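Local coordinates for flavodoxin (Bacillus cereus, PDB 6FSG), which binds flavin mononucleotide and probably serves as a low-potential electron donor to a number of redox enzymes, at residues M75-T81 against K108-A114; I52-T58 against A85-S90; V117-L121 against F138-F142. All blocks are in the same frame, centred on the assembly; numbering follows the deposited sequence. Where two conformers were deposited one is given.

Interaction 1 of 3, residues M75-T81 against K108-A114; sequences MDSIDLT and KLQERGA. With GLC (alpha-D-glucopyranose), chain D.
R112, in the turn that ends helix 100-111, reaches across the loop 75-81 and grips the carbonyl oxygen of I78 side-on with two nitrogens. R112 NE lies 2.8 Å from I78 O, in the carbonyl plane; R112 NH2 reaches I78 O at 3.0 Å from above that plane. Bends at chi2 (-43°) and chi3 (-55°) curl the chain round so that its methylenes pass close to M75 O and the guanidinium lies against the loop backbone, with D76 O over one of its faces. The backbone answers in the other direction: L80 N donates to R112 O at 2.9 Å. Just beyond, G113 takes a positive phi in a Schellman motif that closes the helix, and T81 CG2 comes up against its CA.

The tightly packed part combines the buried R112 chain with an apolar cluster. L80 CD1 meets L109 CD2 at 3.8 Å, the M75 CE methyl touches the same L109 branch and K108 CG, and L80 CB packs on A114 CB. L46 and I52 touch L80, and L54, A85 and V87 of the sheet touch L109.

On the looser side, where D76 is partly exposed and E111 exposed, the contact is polar and hydrated. The K108 chain, itself buried, brings NZ to the syn lone pair of D76 OD1 at 2.7 Å, and NZ also bridges to E111 OE1. One water joins D76 OD1, E111 OE1 and R112 NH1. R112 NH2 also donates to O5 of a bound glucose, 2.6 Å away. D79 OD1, in an Asx turn, accepts hydrogen bonds from T81 N and T81 OG1.

The lysine between D76 and E111 probably offsets the repulsion of their carboxylates, while the arginine satisfies a loop carbonyl with its charged group.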
loop_
_atom_site.group_PDB
_atom_site.type_symbol
_atom_site.label_atom_id
_atom_site.label_comp_id
_atom_site.label_asym_id
_atom_site.label_seq_id
_atom_site.Cartn_x
_atom_site.Cartn_y
_atom_site.Cartn_z
ATOM N N MET A 75 -0.738 8.473 11.829
ATOM C CA MET A 75 0.422 7.593 11.805
ATOM C C MET A 75 1.573 8.145 12.638
ATOM O O MET A 75 2.456 7.378 13.029
ATOM C CB MET A 75 0.886 7.327 10.367
ATOM C CG MET A 75 -0.046 6.449 9.525
ATOM S SD MET A 75 0.533 6.232 7.833
ATOM C CE MET A 75 1.831 5.014 8.047
ATOM N N ASP A 76 1.584 9.448 12.937
ATOM C CA ASP A 76 2.652 9.987 13.776
ATOM C C ASP A 76 2.602 9.487 15.218
ATOM O O ASP A 76 3.557 9.733 15.963
ATOM C CB ASP A 76 2.667 11.517 13.728
ATOM C CG ASP A 76 3.168 12.041 12.397
ATOM O OD1 ASP A 76 4.057 11.390 11.800
ATOM O OD2 ASP A 76 2.662 13.084 11.942
ATOM N N SER A 77 1.542 8.775 15.612
ATOM C CA SER A 77 1.376 8.313 16.985
ATOM C C SER A 77 1.476 6.797 17.136
ATOM O O SER A 77 1.262 6.283 18.240
ATOM C CB SER A 77 0.035 8.798 17.545
ATOM O OG SER A 77 -0.039 10.213 17.517
ATOM N N ILE A 78 1.786 6.069 16.063
ATOM C CA ILE A 78 1.840 4.607 16.099
ATOM C C ILE A 78 3.279 4.104 16.035
ATOM O O ILE A 78 4.167 4.758 15.477
ATOM C CB ILE A 78 0.958 3.970 14.987
ATOM C CG1 ILE A 78 1.561 4.214 13.604
ATOM C CG2 ILE A 78 -0.475 4.497 15.087
ATOM C CD1 ILE A 78 0.756 3.682 12.465
ATOM N N ASP A 79 3.485 2.896 16.573
ATOM C CA ASP A 79 4.791 2.239 16.650
ATOM C C ASP A 79 4.756 1.009 15.750
ATOM O O ASP A 79 4.030 0.048 16.028
ATOM C CB ASP A 79 5.082 1.873 18.107
ATOM C CG ASP A 79 6.430 1.207 18.306
ATOM O OD1 ASP A 79 7.108 0.853 17.317
ATOM O OD2 ASP A 79 6.802 1.036 19.485
ATOM N N LEU A 80 5.521 1.051 14.655
ATOM C CA LEU A 80 5.561 -0.043 13.693
ATOM C C LEU A 80 6.894 -0.782 13.694
ATOM O O LEU A 80 7.189 -1.505 12.737
ATOM C CB LEU A 80 5.244 0.460 12.282
ATOM C CG LEU A 80 3.925 1.218 12.133
ATOM C CD1 LEU A 80 3.721 1.655 10.698
ATOM C CD2 LEU A 80 2.756 0.356 12.603
ATOM N N THR A 81 7.712 -0.622 14.744
ATOM C CA THR A 81 9.009 -1.290 14.766
ATOM C C THR A 81 8.811 -2.800 14.692
ATOM O O THR A 81 7.964 -3.368 15.388
ATOM C CB THR A 81 9.835 -0.939 16.013
ATOM O OG1 THR A 81 9.110 -1.251 17.213
ATOM C CG2 THR A 81 10.254 0.533 15.983
ATOM N N LYS A 108 6.655 7.695 5.573
ATOM C CA LYS A 108 6.002 7.675 6.882
ATOM C C LYS A 108 6.162 6.317 7.560
ATOM O O LYS A 108 6.431 6.243 8.764
ATOM C CB LYS A 108 4.532 8.075 6.740
ATOM C CG LYS A 108 3.789 8.280 8.070
ATOM C CD LYS A 108 4.437 9.333 8.987
ATOM C CE LYS A 108 4.440 10.721 8.347
ATOM N NZ LYS A 108 4.999 11.743 9.269
ATOM N N LEU A 109 6.031 5.230 6.800
ATOM C CA LEU A 109 6.281 3.904 7.357
ATOM C C LEU A 109 7.695 3.798 7.914
ATOM O O LEU A 109 7.897 3.244 8.999
ATOM C CB LEU A 109 6.043 2.828 6.299
ATOM C CG LEU A 109 4.583 2.614 5.869
ATOM C CD1 LEU A 109 4.507 1.919 4.523
ATOM C CD2 LEU A 109 3.825 1.825 6.924
ATOM N N GLN A 110 8.685 4.343 7.193
ATOM C CA GLN A 110 10.061 4.330 7.678
ATOM C C GLN A 110 10.180 5.075 8.995
ATOM O O GLN A 110 10.859 4.615 9.922
ATOM C CB GLN A 110 10.986 4.989 6.659
ATOM C CG GLN A 110 11.071 4.310 5.315
ATOM C CD GLN A 110 11.792 5.178 4.296
ATOM O OE1 GLN A 110 11.952 6.388 4.492
ATOM N NE2 GLN A 110 12.223 4.566 3.193
ATOM N N GLU A 111 9.541 6.248 9.082
ATOM C CA GLU A 111 9.638 7.066 10.281
ATOM C C GLU A 111 9.090 6.341 11.497
ATOM O O GLU A 111 9.560 6.572 12.611
ATOM C CB GLU A 111 8.867 8.375 10.095
ATOM C CG GLU A 111 9.530 9.370 9.172
ATOM C CD GLU A 111 8.714 10.630 8.950
ATOM O OE1 GLU A 111 7.640 10.786 9.574
ATOM O OE2 GLU A 111 9.165 11.477 8.145
ATOM N N ARG A 112 8.079 5.499 11.315
ATOM C CA ARG A 112 7.431 4.830 12.435
ATOM C C ARG A 112 8.077 3.485 12.764
ATOM O O ARG A 112 7.594 2.777 13.657
ATOM C CB ARG A 112 5.928 4.678 12.184
ATOM C CG ARG A 112 5.168 5.972 11.828
ATOM C CD ARG A 112 5.543 7.188 12.668
ATOM N NE ARG A 112 5.390 6.883 14.078
ATOM C CZ ARG A 112 5.990 7.546 15.052
ATOM N NH1 ARG A 112 6.741 8.595 14.765
ATOM N NH2 ARG A 112 5.822 7.166 16.307
ATOM N N GLY A 113 9.179 3.141 12.089
ATOM C CA GLY A 113 9.983 1.984 12.439
ATOM C C GLY A 113 9.733 0.733 11.623
ATOM O O GLY A 113 10.353 -0.303 11.906
ATOM N N ALA A 114 8.860 0.785 10.624
ATOM C CA ALA A 114 8.611 -0.395 9.815
ATOM C C ALA A 114 9.825 -0.708 8.952
ATOM O O ALA A 114 10.576 0.184 8.543
ATOM C CB ALA A 114 7.397 -0.185 8.915
HETATM C C1 GLC D . 8.136 7.754 18.477
HETATM C C2 GLC D . 8.743 8.705 17.455
HETATM C C3 GLC D . 8.596 10.133 17.948
HETATM C C4 GLC D . 7.136 10.431 18.258
HETATM C C5 GLC D . 6.501 9.360 19.141
HETATM C C6 GLC D . 4.993 9.567 19.201
HETATM O O1 GLC D . 8.786 7.907 19.742
HETATM O O2 GLC D . 10.125 8.397 17.242
HETATM O O3 GLC D . 9.054 11.031 16.934
HETATM O O4 GLC D . 7.058 11.696 18.924
HETATM O O5 GLC D . 6.749 8.057 18.614
HETATM O O6 GLC D . 4.346 8.362 19.627
HETATM O O HOH W 1 1.877 12.569 9.399
HETATM O O HOH W 2 6.672 10.360 12.340
HETATM O O HOH W 3 4.462 5.491 18.786
HETATM O O HOH W 4 8.060 3.965 16.365
#

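Interaction 2 of 3, residues I52-T58 against A85-S90; sequences IILGAYT and AAVFGS. With FMN (flavin mononucleotide), chain B.
A chi1 of 65° puts CG of F88 between its backbone N and carbonyl carbon, and this leans the ring over the neighbouring strand, where it lies flat on G55. G55 CA sits 3.6 Å from the F88 ring centroid and 12° off the normal, a CH-pi contact; G55 having no side chain, the ring can lie directly over its CA. I53 CG2, anti to its own backbone N, meets the rim of the same ring in its plane, 3.6 Å from F88 CE1.

The backbones run parallel, their short axes 18° apart, with I52 to G55 opposite A85 to F88 in turn. Four N-H...O bonds alternate between the strands: A86 N to I52 O, L54 N to A86 O, F88 N to L54 O and A56 N to F88 O, the last 3.0 Å long. CA-H...O contacts fill the steps between them.

Beyond A56 N the direct backbone bonds stop; T58 N stands 4.0 Å from S90 O, and waters bridge the two chains: one links A56 O, S90 O and T58 OG1, another T58 N and S90 O. Here Y57, T58 and S90 line part of the FMN pocket. S90 OG accepts from FMN O4' at 2.7 Å, T58 N makes a weak bond to O2', T58 CG2 touches the flavin ring system 3.3 Å from FMN N3, and a phosphate oxygen, O3P, lies over one face of the Y57 ring. T58 OG1 also pairs with A101 N.

These are two central strands of the flavodoxin sheet, joined by a beta-alpha-beta crossover through helix 69-74. I53, A86 and F88 face helices 13-26 and 129-144; on the other face V87 meets helix 100-111; within the sheet, strand 2-7 bonds to I53 and G55 along the far edge of strand 51-55.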
loop_
_atom_site.group_PDB
_atom_site.type_symbol
_atom_site.label_atom_id
_atom_site.label_comp_id
_atom_site.label_asym_id
_atom_site.label_seq_id
_atom_site.Cartn_x
_atom_site.Cartn_y
_atom_site.Cartn_z
ATOM N N ILE A 52 2.198 -4.956 6.641
ATOM C CA ILE A 52 1.345 -3.837 6.270
ATOM C C ILE A 52 1.603 -3.490 4.813
ATOM O O ILE A 52 2.750 -3.253 4.429
ATOM C CB ILE A 52 1.664 -2.599 7.133
ATOM C CG1 ILE A 52 1.392 -2.871 8.617
ATOM C CG2 ILE A 52 0.892 -1.412 6.614
ATOM C CD1 ILE A 52 2.083 -1.879 9.536
ATOM N N ILE A 53 0.547 -3.407 4.015
ATOM C CA ILE A 53 0.670 -2.955 2.633
ATOM C C ILE A 53 -0.288 -1.791 2.427
ATOM O O ILE A 53 -1.482 -1.909 2.715
ATOM C CB ILE A 53 0.377 -4.088 1.627
ATOM C CG1 ILE A 53 1.265 -5.309 1.877
ATOM C CG2 ILE A 53 0.561 -3.581 0.206
ATOM C CD1 ILE A 53 0.929 -6.517 1.002
ATOM N N LEU A 54 0.229 -0.669 1.936
ATOM C CA LEU A 54 -0.601 0.489 1.629
ATOM C C LEU A 54 -0.642 0.714 0.124
ATOM O O LEU A 54 0.363 0.537 -0.565
ATOM C CB LEU A 54 -0.085 1.757 2.324
ATOM C CG LEU A 54 0.126 1.640 3.838
ATOM C CD1 LEU A 54 0.651 2.958 4.419
ATOM C CD2 LEU A 54 -1.144 1.210 4.572
ATOM N N GLY A 55 -1.813 1.093 -0.381
ATOM C CA GLY A 55 -1.966 1.401 -1.788
ATOM C C GLY A 55 -2.628 2.751 -1.973
ATOM O O GLY A 55 -3.644 3.033 -1.328
ATOM N N ALA A 56 -2.096 3.593 -2.859
ATOM C CA ALA A 56 -2.693 4.911 -3.037
ATOM C C ALA A 56 -2.354 5.497 -4.398
ATOM O O ALA A 56 -1.198 5.450 -4.829
ATOM C CB ALA A 56 -2.242 5.908 -1.952
ATOM N N TYR A 57 -3.368 6.078 -5.047
ATOM C CA TYR A 57 -3.140 6.979 -6.171
ATOM C C TYR A 57 -2.585 8.313 -5.660
ATOM O O TYR A 57 -2.608 8.601 -4.466
ATOM C CB TYR A 57 -4.439 7.191 -6.961
ATOM C CG TYR A 57 -5.601 7.778 -6.170
ATOM C CD1 TYR A 57 -6.477 6.956 -5.476
ATOM C CD2 TYR A 57 -5.837 9.156 -6.133
ATOM C CE1 TYR A 57 -7.542 7.476 -4.756
ATOM C CE2 TYR A 57 -6.921 9.694 -5.404
ATOM C CZ TYR A 57 -7.764 8.841 -4.718
ATOM O OH TYR A 57 -8.826 9.343 -3.983
ATOM N N THR A 58 -2.080 9.134 -6.577
ATOM C CA THR A 58 -1.582 10.477 -6.261
ATOM C C THR A 58 -2.628 11.495 -6.716
ATOM O O THR A 58 -3.273 11.317 -7.754
ATOM C CB THR A 58 -0.215 10.693 -6.921
ATOM O OG1 THR A 58 0.705 9.685 -6.447
ATOM C CG2 THR A 58 0.383 12.038 -6.601
ATOM N N ALA A 85 6.692 -3.952 5.655
ATOM C CA ALA A 85 5.769 -3.075 4.941
ATOM C C ALA A 85 6.166 -2.863 3.483
ATOM O O ALA A 85 7.325 -3.007 3.095
ATOM C CB ALA A 85 5.622 -1.725 5.665
ATOM N N ALA A 86 5.178 -2.468 2.683
ATOM C CA ALA A 86 5.392 -2.146 1.278
ATOM C C ALA A 86 4.232 -1.282 0.796
ATOM O O ALA A 86 3.166 -1.252 1.416
ATOM C CB ALA A 86 5.487 -3.425 0.440
ATOM N N VAL A 87 4.441 -0.601 -0.337
ATOM C CA VAL A 87 3.473 0.355 -0.876
ATOM C C VAL A 87 3.393 0.238 -2.394
ATOM O O VAL A 87 4.407 0.039 -3.070
ATOM C CB VAL A 87 3.869 1.791 -0.473
ATOM C CG1 VAL A 87 2.854 2.818 -0.923
ATOM C CG2 VAL A 87 4.043 1.906 1.034
ATOM N N PHE A 88 2.177 0.418 -2.926
ATOM C CA PHE A 88 1.908 0.390 -4.361
ATOM C C PHE A 88 0.905 1.489 -4.714
ATOM O O PHE A 88 0.243 2.056 -3.840
ATOM C CB PHE A 88 1.343 -0.970 -4.824
ATOM C CG PHE A 88 -0.019 -1.289 -4.257
ATOM C CD1 PHE A 88 -0.147 -1.921 -3.028
ATOM C CD2 PHE A 88 -1.170 -0.981 -4.963
ATOM C CE1 PHE A 88 -1.398 -2.209 -2.507
ATOM C CE2 PHE A 88 -2.420 -1.273 -4.442
ATOM C CZ PHE A 88 -2.532 -1.876 -3.218
ATOM N N GLY A 89 0.777 1.781 -6.007
ATOM C CA GLY A 89 -0.263 2.700 -6.453
ATOM C C GLY A 89 -0.307 2.841 -7.961
ATOM O O GLY A 89 0.665 2.554 -8.663
ATOM N N SER A 90 -1.465 3.293 -8.450
ATOM C CA SER A 90 -1.603 3.716 -9.842
ATOM C C SER A 90 -1.283 5.207 -9.950
ATOM O O SER A 90 -1.469 5.967 -8.997
ATOM C CB SER A 90 -3.005 3.429 -10.384
ATOM O OG SER A 90 -3.114 3.842 -11.741
HETATM N N1 FMN B . -1.065 11.173 -10.723
HETATM C C2 FMN B . 0.257 11.318 -10.431
HETATM O O2 FMN B . 0.971 10.343 -10.651
HETATM N N3 FMN B . 0.721 12.499 -9.864
HETATM C C4 FMN B . -0.131 13.537 -9.530
HETATM O O4 FMN B . 0.356 14.565 -9.007
HETATM C C4A FMN B . -1.504 13.362 -9.828
HETATM N N5 FMN B . -2.463 14.324 -9.549
HETATM C C5A FMN B . -3.803 14.109 -9.852
HETATM C C6 FMN B . -4.763 15.102 -9.617
HETATM C C7 FMN B . -6.103 14.914 -9.969
HETATM C C7M FMN B . -7.125 15.996 -9.690
HETATM C C8 FMN B . -6.455 13.719 -10.611
HETATM C C8M FMN B . -7.867 13.445 -11.043
HETATM C C9 FMN B . -5.495 12.750 -10.884
HETATM C C9A FMN B . -4.176 12.937 -10.509
HETATM N N10 FMN B . -3.256 11.939 -10.756
HETATM C C10 FMN B . -1.937 12.175 -10.435
HETATM C "C1'" FMN B . -3.625 10.672 -11.497
HETATM C "C2'" FMN B . -4.253 9.537 -10.699
HETATM O "O2'" FMN B . -3.434 9.182 -9.615
HETATM C "C3'" FMN B . -4.410 8.356 -11.668
HETATM O "O3'" FMN B . -5.503 8.624 -12.510
HETATM C "C4'" FMN B . -4.656 6.989 -11.015
HETATM O "O4'" FMN B . -4.790 5.967 -12.002
HETATM C "C5'" FMN B . -5.909 6.976 -10.153
HETATM O "O5'" FMN B . -5.905 5.736 -9.470
HETATM P P FMN B . -7.321 5.165 -9.068
HETATM O O1P FMN B . -7.075 4.046 -8.095
HETATM O O2P FMN B . -7.966 4.624 -10.303
HETATM O O3P FMN B . -8.119 6.297 -8.475
HETATM O O HOH W 5 0.336 6.906 -6.746
HETATM O O HOH W 6 -1.784 8.612 -9.194
#

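Interaction 3 of 3, residues V117-L121 against F138-F142; sequences VLEGL and FGAEF. With SO4 (sulfate ion), chain C.
L118, in the irregular break of edge strand 115-124, packs against helix 129-144, part of the helical layer on one side of the parallel, flavodoxin-like alpha/beta sheet. With chi1 at -57° its CG is anti to the carbonyl carbon and the side chain drops toward the helix. L118 CB stays near the sulfate, 3.7 Å from its O4, and beyond CG the two methyls part. CD1 goes inward over the face of the F138 ring, 3.8 Å from its centroid and 13° off the normal, a CH-pi contact; it also nears F138 O and the edge of the F142 ring. L118 CD2 turns outward to E141 CB and lies 3.8 Å from sulfate O2.

On either side of L118 the row continues. V117 CG2 touches F142 CD1 at 3.9 Å, the two side chains crossing at about a right angle. L121 CB meets F138 CD2 at 3.7 Å. Both phenylalanines extend with CG anti to the backbone N, which carries their rings down to A86 and I53 of the sheet. E141 pairs with K144 at its polar end. The sulfate, probably from the crystallisation liquor, is held by E119 N, 2.6 Å from its O4.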
loop_
_atom_site.group_PDB
_atom_site.type_symbol
_atom_site.label_atom_id
_atom_site.label_comp_id
_atom_site.label_asym_id
_atom_site.label_seq_id
_atom_site.Cartn_x
_atom_site.Cartn_y
_atom_site.Cartn_z
ATOM N N VAL A 117 10.256 -3.456 2.798
ATOM C CA VAL A 117 10.987 -4.595 2.245
ATOM C C VAL A 117 10.975 -4.653 0.724
ATOM O O VAL A 117 11.665 -5.511 0.146
ATOM C CB VAL A 117 10.495 -5.938 2.832
ATOM C CG1 VAL A 117 10.749 -5.979 4.330
ATOM C CG2 VAL A 117 9.021 -6.159 2.535
ATOM N N LEU A 118 10.216 -3.779 0.066
ATOM C CA LEU A 118 10.166 -3.696 -1.383
ATOM C C LEU A 118 10.260 -2.236 -1.794
ATOM O O LEU A 118 9.845 -1.340 -1.051
ATOM C CB LEU A 118 8.846 -4.264 -1.943
ATOM C CG LEU A 118 8.522 -5.709 -1.578
ATOM C CD1 LEU A 118 7.139 -6.089 -2.072
ATOM C CD2 LEU A 118 9.554 -6.699 -2.110
ATOM N N GLU A 119 10.787 -2.000 -2.995
ATOM C CA GLU A 119 10.635 -0.694 -3.628
ATOM C C GLU A 119 9.149 -0.420 -3.879
ATOM O O GLU A 119 8.336 -1.331 -4.021
ATOM C CB GLU A 119 11.439 -0.653 -4.934
ATOM C CG GLU A 119 12.955 -0.905 -4.710
ATOM C CD GLU A 119 13.829 -0.752 -5.943
ATOM O OE1 GLU A 119 13.303 -0.778 -7.063
ATOM O OE2 GLU A 119 15.063 -0.630 -5.784
ATOM N N GLY A 120 8.788 0.856 -3.954
ATOM C CA GLY A 120 7.413 1.185 -4.287
ATOM C C GLY A 120 7.061 0.710 -5.688
ATOM O O GLY A 120 7.852 0.843 -6.623
ATOM N N LEU A 121 5.851 0.162 -5.834
ATOM C CA LEU A 121 5.353 -0.327 -7.117
ATOM C C LEU A 121 4.420 0.723 -7.712
ATOM O O LEU A 121 3.377 1.040 -7.124
ATOM C CB LEU A 121 4.621 -1.663 -6.956
ATOM C CG LEU A 121 3.905 -2.192 -8.214
ATOM C CD1 LEU A 121 4.844 -2.393 -9.418
ATOM C CD2 LEU A 121 3.133 -3.483 -7.959
ATOM N N PHE A 138 5.158 -8.635 -6.656
ATOM C CA PHE A 138 5.120 -7.858 -5.413
ATOM C C PHE A 138 4.564 -8.691 -4.260
ATOM O O PHE A 138 5.170 -8.761 -3.183
ATOM C CB PHE A 138 4.269 -6.616 -5.694
ATOM C CG PHE A 138 4.159 -5.609 -4.567
ATOM C CD1 PHE A 138 3.218 -5.766 -3.561
ATOM C CD2 PHE A 138 4.901 -4.445 -4.595
ATOM C CE1 PHE A 138 3.054 -4.821 -2.575
ATOM C CE2 PHE A 138 4.749 -3.488 -3.601
ATOM C CZ PHE A 138 3.808 -3.679 -2.597
ATOM N N GLY A 139 3.420 -9.346 -4.464
ATOM C CA GLY A 139 2.871 -10.185 -3.411
ATOM C C GLY A 139 3.780 -11.344 -3.045
ATOM O O GLY A 139 3.975 -11.641 -1.864
ATOM N N ALA A 140 4.353 -12.010 -4.054
ATOM C CA ALA A 140 5.238 -13.143 -3.802
ATOM C C ALA A 140 6.497 -12.712 -3.061
ATOM O O ALA A 140 6.950 -13.402 -2.143
ATOM C CB ALA A 140 5.629 -13.792 -5.128
ATOM N N GLU A 141 7.091 -11.582 -3.450
ATOM C CA GLU A 141 8.299 -11.120 -2.771
ATOM C C GLU A 141 7.987 -10.644 -1.355
ATOM O O GLU A 141 8.798 -10.833 -0.438
ATOM C CB GLU A 141 8.985 -10.029 -3.595
ATOM C CG GLU A 141 9.633 -10.549 -4.873
ATOM C CD GLU A 141 10.817 -11.430 -4.575
ATOM O OE1 GLU A 141 11.696 -10.964 -3.825
ATOM O OE2 GLU A 141 10.854 -12.584 -5.054
ATOM N N PHE A 142 6.826 -10.011 -1.157
ATOM C CA PHE A 142 6.456 -9.571 0.183
ATOM C C PHE A 142 6.405 -10.751 1.152
ATOM O O PHE A 142 6.960 -10.693 2.258
ATOM C CB PHE A 142 5.114 -8.828 0.158
ATOM C CG PHE A 142 4.763 -8.204 1.480
ATOM C CD1 PHE A 142 5.277 -6.966 1.851
ATOM C CD2 PHE A 142 3.952 -8.867 2.373
ATOM C CE1 PHE A 142 4.980 -6.406 3.091
ATOM C CE2 PHE A 142 3.634 -8.301 3.594
ATOM C CZ PHE A 142 4.153 -7.071 3.954
HETATM S S SO4 C . 12.394 -5.197 -4.906
HETATM O O1 SO4 C . 13.271 -4.725 -5.973
HETATM O O2 SO4 C . 11.506 -6.260 -5.373
HETATM O O3 SO4 C . 13.198 -5.761 -3.823
HETATM O O4 SO4 C . 11.625 -4.070 -4.398
#

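Overall arrangement
Interaction 2 lies at the centre of the chain, in the middle of a five-stranded parallel sheet, and the other two flank it on opposite faces. Interaction 1, its centre about 15 Å away, touches it where L109 packs on V87, A85 and L54. Interaction 3, its centre about 10 Å from that of interaction 2, shares the sheet through neighbouring strands 84-91 and 115-124, and F138 rests on A86. The centres of interactions 1 and 3 are about 18 Å apart; their segments merely adjoin in sequence. Along the chain, the segments of interactions 1 and 2 alternate before interaction 3 opens. Together they span the alpha/beta/alpha sandwich, of which interaction 2 alone reaches the flavin.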